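Side-chain contacts in putative tetR family transcription regulator (Shewanella loihica, PDB 3PPB), which probably binds DNA through a predicted helix-turn-helix and regulates transcription, as other TetR-family proteins do: residues 94-97 / 98-102; 105-108 / 109-113; 164-167 / 168-172; 183-186 / 187-191. All coordinates share one frame; numbering follows the deposited sequence.

Contact 1: 94-97 / 98-102; sequences LTWA and MANPL. With EDO (1,2-ethanediol), chain G.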
loop_
_atom_site.group_PDB
_atom_site.type_symbol
_atom_site.label_atom_id
_atom_site.label_comp_id
_atom_site.label_asym_id
_atom_site.label_seq_id
_atom_site.Cartn_x
_atom_site.Cartn_y
_atom_site.Cartn_z
ATOM N N LEU A 94 6.991 13.431 2.272
ATOM C CA LEU A 94 6.820 13.415 0.815
ATOM C C LEU A 94 8.102 13.880 0.134
ATOM O O LEU A 94 8.482 13.272 -0.861
ATOM C CB LEU A 94 5.592 14.255 0.396
ATOM C CG LEU A 94 4.253 13.487 0.176
ATOM C CD1 LEU A 94 3.900 12.592 1.353
ATOM C CD2 LEU A 94 3.086 14.454 -0.016
ATOM N N THR A 95 8.821 14.886 0.710
ATOM C CA THR A 95 10.092 15.363 0.152
ATOM C C THR A 95 11.113 14.235 0.215
ATOM O O THR A 95 11.830 14.001 -0.765
ATOM C CB THR A 95 10.584 16.611 0.890
ATOM O OG1 THR A 95 9.596 17.629 0.751
ATOM C CG2 THR A 95 11.939 17.126 0.381
ATOM N N TRP A 96 11.146 13.506 1.349
ATOM C CA TRP A 96 12.066 12.382 1.537
ATOM C C TRP A 96 11.802 11.316 0.473
ATOM O O TRP A 96 12.754 10.817 -0.123
ATOM C CB TRP A 96 11.944 11.805 2.955
ATOM C CG TRP A 96 12.865 10.641 3.205
ATOM C CD1 TRP A 96 14.103 10.682 3.783
ATOM C CD2 TRP A 96 12.617 9.263 2.879
ATOM N NE1 TRP A 96 14.640 9.412 3.847
ATOM C CE2 TRP A 96 13.757 8.523 3.279
ATOM C CE3 TRP A 96 11.544 8.579 2.281
ATOM C CZ2 TRP A 96 13.832 7.131 3.131
ATOM C CZ3 TRP A 96 11.642 7.206 2.099
ATOM C CH2 TRP A 96 12.780 6.501 2.511
ATOM N N ALA A 97 10.511 10.996 0.220
ATOM C CA ALA A 97 10.078 10.012 -0.784
ATOM C C ALA A 97 10.577 10.379 -2.202
ATOM O O ALA A 97 10.998 9.498 -2.936
ATOM C CB ALA A 97 8.561 9.904 -0.782
HETATM N N MSE A 98 10.512 11.675 -2.577
HETATM C CA MSE A 98 10.954 12.155 -3.891
HETATM C C MSE A 98 12.480 12.200 -3.953
HETATM O O MSE A 98 13.043 11.970 -5.017
HETATM C CB MSE A 98 10.375 13.546 -4.203
HETATM C CG MSE A 98 8.831 13.593 -4.206
HETATM SE SE MSE A 98 7.955 12.270 -5.400
HETATM C CE MSE A 98 8.378 13.122 -7.180
ATOM N N ALA A 99 13.150 12.481 -2.822
ATOM C CA ALA A 99 14.613 12.559 -2.767
ATOM C C ALA A 99 15.299 11.173 -2.730
ATOM O O ALA A 99 16.470 11.095 -3.081
ATOM C CB ALA A 99 15.045 13.369 -1.548
ATOM N N ASN A 100 14.600 10.101 -2.271
ATOM C CA ASN A 100 15.181 8.747 -2.148
ATOM C C ASN A 100 14.323 7.739 -2.917
ATOM O O ASN A 100 13.590 6.970 -2.295
ATOM C CB ASN A 100 15.292 8.365 -0.659
ATOM C CG ASN A 100 16.048 9.388 0.161
ATOM O OD1 ASN A 100 17.268 9.328 0.278
ATOM N ND2 ASN A 100 15.359 10.394 0.683
ATOM N N PRO A 101 14.360 7.755 -4.271
ATOM C CA PRO A 101 13.432 6.897 -5.043
ATOM C C PRO A 101 13.595 5.392 -4.807
ATOM O O PRO A 101 12.587 4.687 -4.798
ATOM C CB PRO A 101 13.709 7.273 -6.509
ATOM C CG PRO A 101 15.027 7.969 -6.501
ATOM C CD PRO A 101 15.129 8.644 -5.169
ATOM N N LEU A 102 14.823 4.907 -4.556
ATOM C CA LEU A 102 15.026 3.484 -4.304
ATOM C C LEU A 102 14.422 3.044 -2.945
ATOM O O LEU A 102 13.641 2.076 -2.899
ATOM C CB LEU A 102 16.525 3.140 -4.377
ATOM C CG LEU A 102 16.901 1.671 -4.268
ATOM C CD1 LEU A 102 16.241 0.840 -5.366
ATOM C CD2 LEU A 102 18.396 1.518 -4.377
HETATM C C1 EDO G . 18.117 9.542 4.024
HETATM O O1 EDO G . 17.632 8.192 4.069
HETATM C C2 EDO G . 17.731 10.249 5.322
HETATM O O2 EDO G . 18.097 11.635 5.248
#

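Contact 2: 105-108 / 109-113; sequences AFFQ and LYSMS. With EDO (1,2-ethanediol), chain D; EDO (1,2-ethanediol), chain F.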
loop_
_atom_site.group_PDB
_atom_site.type_symbol
_atom_site.label_atom_id
_atom_site.label_comp_id
_atom_site.label_asym_id
_atom_site.label_seq_id
_atom_site.Cartn_x
_atom_site.Cartn_y
_atom_site.Cartn_z
ATOM N N ALA A 105 10.632 3.210 -3.157
ATOM C CA ALA A 105 10.094 2.043 -3.879
ATOM C C ALA A 105 10.080 0.803 -2.942
ATOM O O ALA A 105 9.130 0.031 -2.976
ATOM C CB ALA A 105 10.929 1.764 -5.122
ATOM N N PHE A 106 11.112 0.670 -2.068
ATOM C CA PHE A 106 11.254 -0.374 -1.047
ATOM C C PHE A 106 10.084 -0.281 -0.060
ATOM O O PHE A 106 9.520 -1.317 0.284
ATOM C CB PHE A 106 12.619 -0.245 -0.319
ATOM C CG PHE A 106 12.799 -1.185 0.850
ATOM C CD1 PHE A 106 13.247 -2.486 0.652
ATOM C CD2 PHE A 106 12.498 -0.777 2.150
ATOM C CE1 PHE A 106 13.387 -3.368 1.726
ATOM C CE2 PHE A 106 12.638 -1.661 3.226
ATOM C CZ PHE A 106 13.104 -2.945 3.008
ATOM N N PHE A 107 9.681 0.949 0.360
ATOM C CA PHE A 107 8.517 1.113 1.258
ATOM C C PHE A 107 7.233 0.704 0.539
ATOM O O PHE A 107 6.422 -0.041 1.075
ATOM C CB PHE A 107 8.375 2.559 1.763
ATOM C CG PHE A 107 9.286 3.020 2.875
ATOM C CD1 PHE A 107 9.914 2.099 3.717
ATOM C CD2 PHE A 107 9.462 4.370 3.128
ATOM C CE1 PHE A 107 10.727 2.528 4.761
ATOM C CE2 PHE A 107 10.243 4.798 4.206
ATOM C CZ PHE A 107 10.878 3.877 5.003
ATOM N N GLN A 108 7.075 1.153 -0.691
ATOM C CA GLN A 108 5.894 0.848 -1.482
ATOM C C GLN A 108 5.762 -0.686 -1.603
ATOM O O GLN A 108 4.687 -1.236 -1.422
ATOM C CB GLN A 108 6.023 1.561 -2.841
ATOM C CG GLN A 108 4.728 2.001 -3.488
ATOM C CD GLN A 108 3.840 2.914 -2.674
ATOM O OE1 GLN A 108 2.941 2.451 -1.989
ATOM N NE2 GLN A 108 3.988 4.230 -2.802
ATOM N N LEU A 109 6.865 -1.380 -1.781
ATOM C CA LEU A 109 6.793 -2.829 -1.900
ATOM C C LEU A 109 6.649 -3.582 -0.573
ATOM O O LEU A 109 6.005 -4.631 -0.569
ATOM C CB LEU A 109 8.052 -3.354 -2.614
ATOM C CG LEU A 109 8.205 -3.026 -4.091
ATOM C CD1 LEU A 109 9.663 -3.126 -4.505
ATOM C CD2 LEU A 109 7.332 -3.949 -4.940
ATOM N N TYR A 110 7.284 -3.115 0.522
ATOM C CA TYR A 110 7.358 -3.928 1.743
ATOM C C TYR A 110 6.675 -3.392 3.022
ATOM O O TYR A 110 6.371 -4.210 3.894
ATOM C CB TYR A 110 8.843 -4.201 2.077
ATOM C CG TYR A 110 9.554 -5.001 1.005
ATOM C CD1 TYR A 110 9.522 -6.391 1.010
ATOM C CD2 TYR A 110 10.278 -4.371 -0.002
ATOM C CE1 TYR A 110 10.154 -7.132 0.011
ATOM C CE2 TYR A 110 10.914 -5.105 -1.003
ATOM C CZ TYR A 110 10.837 -6.485 -0.998
ATOM O OH TYR A 110 11.465 -7.210 -1.972
ATOM N N SER A 111 6.474 -2.065 3.153
ATOM C CA SER A 111 5.917 -1.385 4.340
ATOM C C SER A 111 4.582 -1.910 4.874
ATOM O O SER A 111 4.356 -1.868 6.092
ATOM C CB SER A 111 5.715 0.093 4.051
ATOM O OG SER A 111 6.929 0.773 4.283
HETATM N N MSE A 112 3.681 -2.319 3.989
HETATM C CA MSE A 112 2.355 -2.762 4.405
HETATM C C MSE A 112 1.991 -4.105 3.799
HETATM O O MSE A 112 0.817 -4.511 3.816
HETATM C CB MSE A 112 1.339 -1.702 3.978
HETATM C CG MSE A 112 0.393 -1.353 5.084
HETATM SE SE MSE A 112 -0.670 0.157 4.640
HETATM C CE MSE A 112 -1.359 -0.436 3.002
ATOM N N SER A 113 3.020 -4.819 3.329
ATOM C CA SER A 113 2.866 -6.087 2.661
ATOM C C SER A 113 2.941 -7.261 3.636
ATOM O O SER A 113 3.621 -7.160 4.668
ATOM C CB SER A 113 3.941 -6.229 1.579
ATOM O OG SER A 113 5.178 -6.683 2.107
HETATM C C1 EDO D . 5.922 5.060 6.395
HETATM O O1 EDO D . 6.618 4.483 7.498
HETATM C C2 EDO D . 6.640 4.656 5.117
HETATM O O2 EDO D . 6.756 3.238 5.050
HETATM C C1 EDO F . 1.344 -1.375 -1.509
HETATM O O1 EDO F . 2.083 -0.184 -1.811
HETATM C C2 EDO F . 0.743 -1.233 -0.115
HETATM O O2 EDO F . 0.350 -2.520 0.384
HETATM O O HOH W 1 3.666 -1.904 1.433
#

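Contact 3: 164-167 / 168-172; sequences ATRY and FVDHP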
loop_
_atom_site.group_PDB
_atom_site.type_symbol
_atom_site.label_atom_id
_atom_site.label_comp_id
_atom_site.label_asym_id
_atom_site.label_seq_id
_atom_site.Cartn_x
_atom_site.Cartn_y
_atom_site.Cartn_z
ATOM N N ALA A 164 -0.198 8.963 -1.565
ATOM C CA ALA A 164 0.280 10.266 -2.056
ATOM C C ALA A 164 1.639 10.128 -2.728
ATOM O O ALA A 164 1.871 10.773 -3.748
ATOM C CB ALA A 164 0.337 11.299 -0.916
ATOM N N THR A 165 2.510 9.254 -2.208
ATOM C CA THR A 165 3.837 9.055 -2.794
ATOM C C THR A 165 3.752 8.214 -4.070
ATOM O O THR A 165 4.551 8.438 -4.964
ATOM C CB THR A 165 4.827 8.516 -1.785
ATOM O OG1 THR A 165 4.372 7.276 -1.252
ATOM C CG2 THR A 165 5.103 9.520 -0.668
ATOM N N ARG A 166 2.762 7.302 -4.183
ATOM C CA ARG A 166 2.487 6.558 -5.414
ATOM C C ARG A 166 2.095 7.576 -6.486
ATOM O O ARG A 166 2.657 7.582 -7.573
ATOM C CB ARG A 166 1.323 5.547 -5.183
ATOM C CG ARG A 166 0.685 4.910 -6.450
ATOM C CD ARG A 166 1.519 3.753 -6.993
ATOM N NE ARG A 166 2.704 4.235 -7.705
ATOM C CZ ARG A 166 3.955 3.895 -7.415
ATOM N NH1 ARG A 166 4.208 3.018 -6.453
ATOM N NH2 ARG A 166 4.965 4.419 -8.099
ATOM N N TYR A 167 1.154 8.473 -6.135
ATOM C CA TYR A 167 0.636 9.536 -6.994
ATOM C C TYR A 167 1.759 10.451 -7.493
ATOM O O TYR A 167 1.840 10.712 -8.700
ATOM C CB TYR A 167 -0.421 10.357 -6.218
ATOM C CG TYR A 167 -1.086 11.460 -7.008
ATOM C CD1 TYR A 167 -2.071 11.176 -7.951
ATOM C CD2 TYR A 167 -0.715 12.789 -6.831
ATOM C CE1 TYR A 167 -2.682 12.191 -8.689
ATOM C CE2 TYR A 167 -1.309 13.807 -7.569
ATOM C CZ TYR A 167 -2.322 13.507 -8.468
ATOM O OH TYR A 167 -2.960 14.503 -9.171
ATOM N N PHE A 168 2.612 10.961 -6.580
ATOM C CA PHE A 168 3.639 11.895 -6.982
ATOM C C PHE A 168 4.787 11.229 -7.723
ATOM O O PHE A 168 5.405 11.893 -8.542
ATOM C CB PHE A 168 4.135 12.729 -5.803
ATOM C CG PHE A 168 3.091 13.743 -5.334
ATOM C CD1 PHE A 168 2.639 14.745 -6.188
ATOM C CD2 PHE A 168 2.598 13.711 -4.033
ATOM C CE1 PHE A 168 1.690 15.681 -5.764
ATOM C CE2 PHE A 168 1.624 14.642 -3.602
ATOM C CZ PHE A 168 1.188 15.627 -4.473
ATOM N N VAL A 169 5.036 9.928 -7.508
ATOM C CA VAL A 169 6.080 9.220 -8.259
ATOM C C VAL A 169 5.533 8.958 -9.675
ATOM O O VAL A 169 6.282 9.071 -10.649
ATOM C CB VAL A 169 6.559 7.936 -7.539
ATOM C CG1 VAL A 169 7.400 7.042 -8.475
ATOM C CG2 VAL A 169 7.332 8.291 -6.259
ATOM N N ASP A 170 4.222 8.650 -9.791
ATOM C CA ASP A 170 3.574 8.415 -11.096
ATOM C C ASP A 170 3.442 9.709 -11.899
ATOM O O ASP A 170 3.451 9.671 -13.127
ATOM C CB ASP A 170 2.155 7.821 -10.913
ATOM C CG ASP A 170 2.061 6.384 -10.431
ATOM O OD1 ASP A 170 3.119 5.707 -10.350
ATOM O OD2 ASP A 170 0.924 5.935 -10.124
ATOM N N HIS A 171 3.232 10.836 -11.207
ATOM C CA HIS A 171 3.043 12.157 -11.836
ATOM C C HIS A 171 4.047 13.139 -11.199
ATOM O O HIS A 171 3.642 14.001 -10.411
ATOM C CB HIS A 171 1.585 12.630 -11.628
ATOM C CG HIS A 171 0.565 11.600 -11.978
ATOM N ND1 HIS A 171 0.273 11.296 -13.299
ATOM C CD2 HIS A 171 -0.166 10.798 -11.170
ATOM C CE1 HIS A 171 -0.622 10.322 -13.252
ATOM N NE2 HIS A 171 -0.940 10.009 -11.989
ATOM N N PRO A 172 5.360 13.008 -11.512
ATOM C CA PRO A 172 6.365 13.861 -10.841
ATOM C C PRO A 172 6.194 15.360 -11.095
ATOM O O PRO A 172 6.549 16.149 -10.223
ATOM C CB PRO A 172 7.710 13.341 -11.380
ATOM C CG PRO A 172 7.372 12.591 -12.610
ATOM C CD PRO A 172 6.005 12.037 -12.427
#

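Contact 4: 183-186 / 187-191; sequences ASFA and LFWNA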
loop_
_atom_site.group_PDB
_atom_site.type_symbol
_atom_site.label_atom_id
_atom_site.label_comp_id
_atom_site.label_asym_id
_atom_site.label_seq_id
_atom_site.Cartn_x
_atom_site.Cartn_y
_atom_site.Cartn_z
ATOM N N ALA A 183 -3.599 19.804 -1.722
ATOM C CA ALA A 183 -4.705 18.837 -1.751
ATOM C C ALA A 183 -4.304 17.562 -1.031
ATOM O O ALA A 183 -5.110 17.022 -0.277
ATOM C CB ALA A 183 -5.113 18.544 -3.192
ATOM N N SER A 184 -3.040 17.115 -1.190
ATOM C CA SER A 184 -2.554 15.892 -0.531
ATOM C C SER A 184 -2.566 16.058 0.978
ATOM O O SER A 184 -3.012 15.136 1.652
ATOM C CB SER A 184 -1.172 15.462 -1.037
ATOM O OG SER A 184 -0.123 16.231 -0.470
ATOM N N PHE A 185 -2.113 17.193 1.513
ATOM C CA PHE A 185 -2.199 17.413 2.979
ATOM C C PHE A 185 -3.674 17.489 3.463
ATOM O O PHE A 185 -4.001 16.982 4.544
ATOM C CB PHE A 185 -1.457 18.691 3.438
ATOM C CG PHE A 185 -1.529 18.882 4.950
ATOM C CD1 PHE A 185 -0.916 17.979 5.816
ATOM C CD2 PHE A 185 -2.247 19.939 5.505
ATOM C CE1 PHE A 185 -1.025 18.131 7.210
ATOM C CE2 PHE A 185 -2.343 20.094 6.896
ATOM C CZ PHE A 185 -1.713 19.196 7.741
ATOM N N ALA A 186 -4.552 18.133 2.669
ATOM C CA ALA A 186 -5.973 18.267 3.012
ATOM C C ALA A 186 -6.620 16.888 3.187
ATOM O O ALA A 186 -7.304 16.668 4.192
ATOM C CB ALA A 186 -6.706 19.082 1.953
ATOM N N LEU A 187 -6.326 15.928 2.271
ATOM C CA LEU A 187 -6.866 14.560 2.365
ATOM C C LEU A 187 -6.342 13.904 3.625
ATOM O O LEU A 187 -7.105 13.265 4.324
ATOM C CB LEU A 187 -6.522 13.709 1.132
ATOM C CG LEU A 187 -7.311 14.037 -0.155
ATOM C CD1 LEU A 187 -6.510 13.691 -1.375
ATOM C CD2 LEU A 187 -8.692 13.356 -0.199
ATOM N N PHE A 188 -5.053 14.111 3.944
ATOM C CA PHE A 188 -4.405 13.538 5.130
ATOM C C PHE A 188 -5.017 14.092 6.444
ATOM O O PHE A 188 -5.441 13.311 7.295
ATOM C CB PHE A 188 -2.897 13.812 5.069
ATOM C CG PHE A 188 -2.129 13.378 6.292
ATOM C CD1 PHE A 188 -1.880 12.032 6.536
ATOM C CD2 PHE A 188 -1.608 14.318 7.175
ATOM C CE1 PHE A 188 -1.132 11.635 7.652
ATOM C CE2 PHE A 188 -0.886 13.921 8.302
ATOM C CZ PHE A 188 -0.654 12.584 8.538
ATOM N N TRP A 189 -5.034 15.433 6.606
ATOM C CA TRP A 189 -5.543 16.094 7.793
ATOM C C TRP A 189 -7.042 15.845 7.994
ATOM O O TRP A 189 -7.449 15.494 9.107
ATOM C CB TRP A 189 -5.273 17.618 7.734
ATOM C CG TRP A 189 -5.680 18.310 9.008
ATOM C CD1 TRP A 189 -6.793 19.079 9.205
ATOM C CD2 TRP A 189 -4.997 18.256 10.278
ATOM N NE1 TRP A 189 -6.841 19.516 10.513
ATOM C CE2 TRP A 189 -5.755 19.019 11.195
ATOM C CE3 TRP A 189 -3.811 17.632 10.731
ATOM C CZ2 TRP A 189 -5.365 19.185 12.541
ATOM C CZ3 TRP A 189 -3.423 17.811 12.057
ATOM C CH2 TRP A 189 -4.188 18.592 12.941
ATOM N N ASN A 190 -7.859 16.023 6.930
ATOM C CA ASN A 190 -9.320 15.903 7.026
ATOM C C ASN A 190 -9.786 14.493 7.362
ATOM O O ASN A 190 -10.869 14.344 7.937
ATOM C CB ASN A 190 -10.001 16.432 5.776
ATOM C CG ASN A 190 -9.889 17.928 5.693
ATOM O OD1 ASN A 190 -9.523 18.599 6.659
ATOM N ND2 ASN A 190 -10.160 18.487 4.532
ATOM N N ALA A 191 -8.981 13.465 7.062
ATOM C CA ALA A 191 -9.358 12.104 7.474
ATOM C C ALA A 191 -9.422 12.016 8.990
ATOM O O ALA A 191 -10.338 11.405 9.517
ATOM C CB ALA A 191 -8.340 11.074 6.949
#

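Contact 1: 94-97 / 98-102
Trp96 and Asn100 meet where helix 82-99 ends and helix 101-110 is about to start. Met98 N and Ala99 N close ordinary helical turns with hydrogen bonds to Leu94 O and Thr95 O, and then Trp96 O takes two donors from one residue: Asn100 N at 2.9 Å and, from the side chain, Asn100 ND2 at 2.8 Å. The second bond is fairly straight (160° at the hydrogen) and lies close to the amide plane. Contacts over the indole face come next. A chi1 of 180° puts Trp96 CG opposite its own backbone N and carries the indole along the helix beneath the amide; ND2 sits over one ring face, toward the rim, 3.4 Å from Trp96 CD1, and the two planes differ by 29°. Asn100 CB makes a CH-pi contact 4.3 Å from the centroid of the six-membered ring of Trp96. At the indole edge, Trp96 NE1 gives a weak hydrogen bond to a 1,2-ethanediol also held by Glu67. A leucine in place of Trp96 would probably leave the Asn100 amide without its flat support and the diol without the NE1 donor. The carbonyl of Trp96, taking two donors, and the ring beneath the amide together fix the rotation of Asn100 at this helix junction.

Contact 2: 105-108 / 109-113
Residues 105-111 run out the last turns of helix 101-110 through backbone bonds from Leu109 N, Tyr110 N and Ser111 N to Ala105 O, Phe106 O and Phe107 O, the last of them 2.9 Å long. With Phe106 CG opposite its backbone N (chi1 174°), the ring is carried over to Tyr110; the two side chains cross at about a right angle, Phe106 CD1 lying 3.6 Å from Tyr110 CD2. Their ring planes are turned 33° apart, an oblique pairing. Tyr110 CD2 also brings the ring edge 3.2 Å from Phe106 O, while the phenol OH reaches Phe22 O in helix 10-24. On another flank Ser111 OG stands 3.3 Å from Phe107 CD1 and donates a 2.6 Å hydrogen bond to O2 of a 1,2-ethanediol, probably from the crystallisation liquor, which rests over one face of the Phe107 ring. Lys65 makes a cation-pi contact with that ring and also bonds the diol. An alanine at Phe107 would probably take away the surface beneath the diol and leave the Lys65 ammonium without its aromatic partner. Past the helix, a water joins Gln108 O to Met112 N. The end of the helix thus packs Phe106 on helices 10-24 and 53-74, while Phe107 and Ser111 face Lys65 of helix 53-74, a setting apparently able to hold a small polar molecule.

Contact 3: 164-167 / 168-172
Arg166 grips Asp170 side-on, one turn further along helix 150-170, with two nitrogens converging on a single oxygen. Arg166 NE lies 3.1 Å from Asp170 OD1 in a salt bridge, and Arg166 NH2 reaches the same OD1 at 3.2 Å; both come from the same face of the carboxylate, well out of its plane, while OD1 stays close to the guanidinium plane. Bends at chi2 and chi3 (80° and -76°) fold the arginine back to this position, with NH2 also 3.6 Å from Val169 CG1. Around the helix, Tyr167 turns its edge to the face of Phe168 in a T-shaped pair, planes 76° apart, with Tyr167 CD2 over the ring centre and 3.9 Å from Phe168 CE1. His171 CD2 lies 3.8 Å from Tyr167 CD1, completing an aromatic cluster where the helix ends.

The next shell sets these groups. Tyr167 OH is hydrogen-bonded to Glu180 and Arg174, and Trp175 meets Phe168 edge-to-face. Met112 O of the second subunit accepts from Arg166 NH1, and Glu151 OE2 of that subunit is hydrogen-bonded to His171 NE2. Arg166 is therefore shared between an intrachain carboxylate and a carbonyl across the dimer interface. The charge of the buried guanidinium is probably partly balanced by Asp170, and this bridge is consistent with NH1 being directed to the neighbouring chain.

Contact 4: 183-186 / 187-191
This is local helical packing, an i, i+3, i+4 set of aromatic side chains on helix 178-192, in the C-terminal part of a TetR-like all-helical fold. Four backbone bonds carry the helix through it, and the one from Trp189 N to Phe185 O is almost perfectly straight (178° at the hydrogen) at 2.8 Å. Phe185 is the hub of the side-chain contacts. Its CG stands anti to the backbone N (chi1 -179°), which sends the ring along the helix toward Phe188 and Trp189. Trp189 points the same way beside it, and its CB lies over one face of the Phe185 ring, toward the rim, in a CH-pi contact 4.2 Å from the centroid. The indole itself has slid past: its five-membered ring is only 27° from the plane of the phenyl ring but barely overlaps it. Phe188 instead offers an edge, with Phe185 CE1 near its plane.

Outside the segments, Trp90 of helix 82-99 joins both phenylalanines: it stacks on Phe188, meets Phe185 at a slant and donates from NE1 to Ser184 OG, which also bonds Arg181 O. On another side of the helix, Tyr148 of the second subunit packs against Ala183, Ala186, Leu187 and Asn190. Between the two phenylalanines the nearest approach is Phe185 CE1 to Phe188 CD2, 3.9 Å.

In the fold
The four contacts follow one another along the chain without interleaving. Contacts 1 and 2 share helix 101-110, with centres about 13 Å apart, and meet where Trp96 packs on Phe107. Contact 3, on helix 150-170, lies about 10 Å from contact 1 (centre to centre) and touches it through Thr165 and Phe168; it also meets contact 2 at Gln108 and contact 4 through Phe168 and Ser184. Contacts 2 and 4 do not touch, their nearest atoms being about 12 Å apart. Contact 2 touches both the N-terminal helices 10-24 and 53-74 and the second subunit, while contacts 3 and 4 also reach that subunit, which places three of the four at the dimer interface.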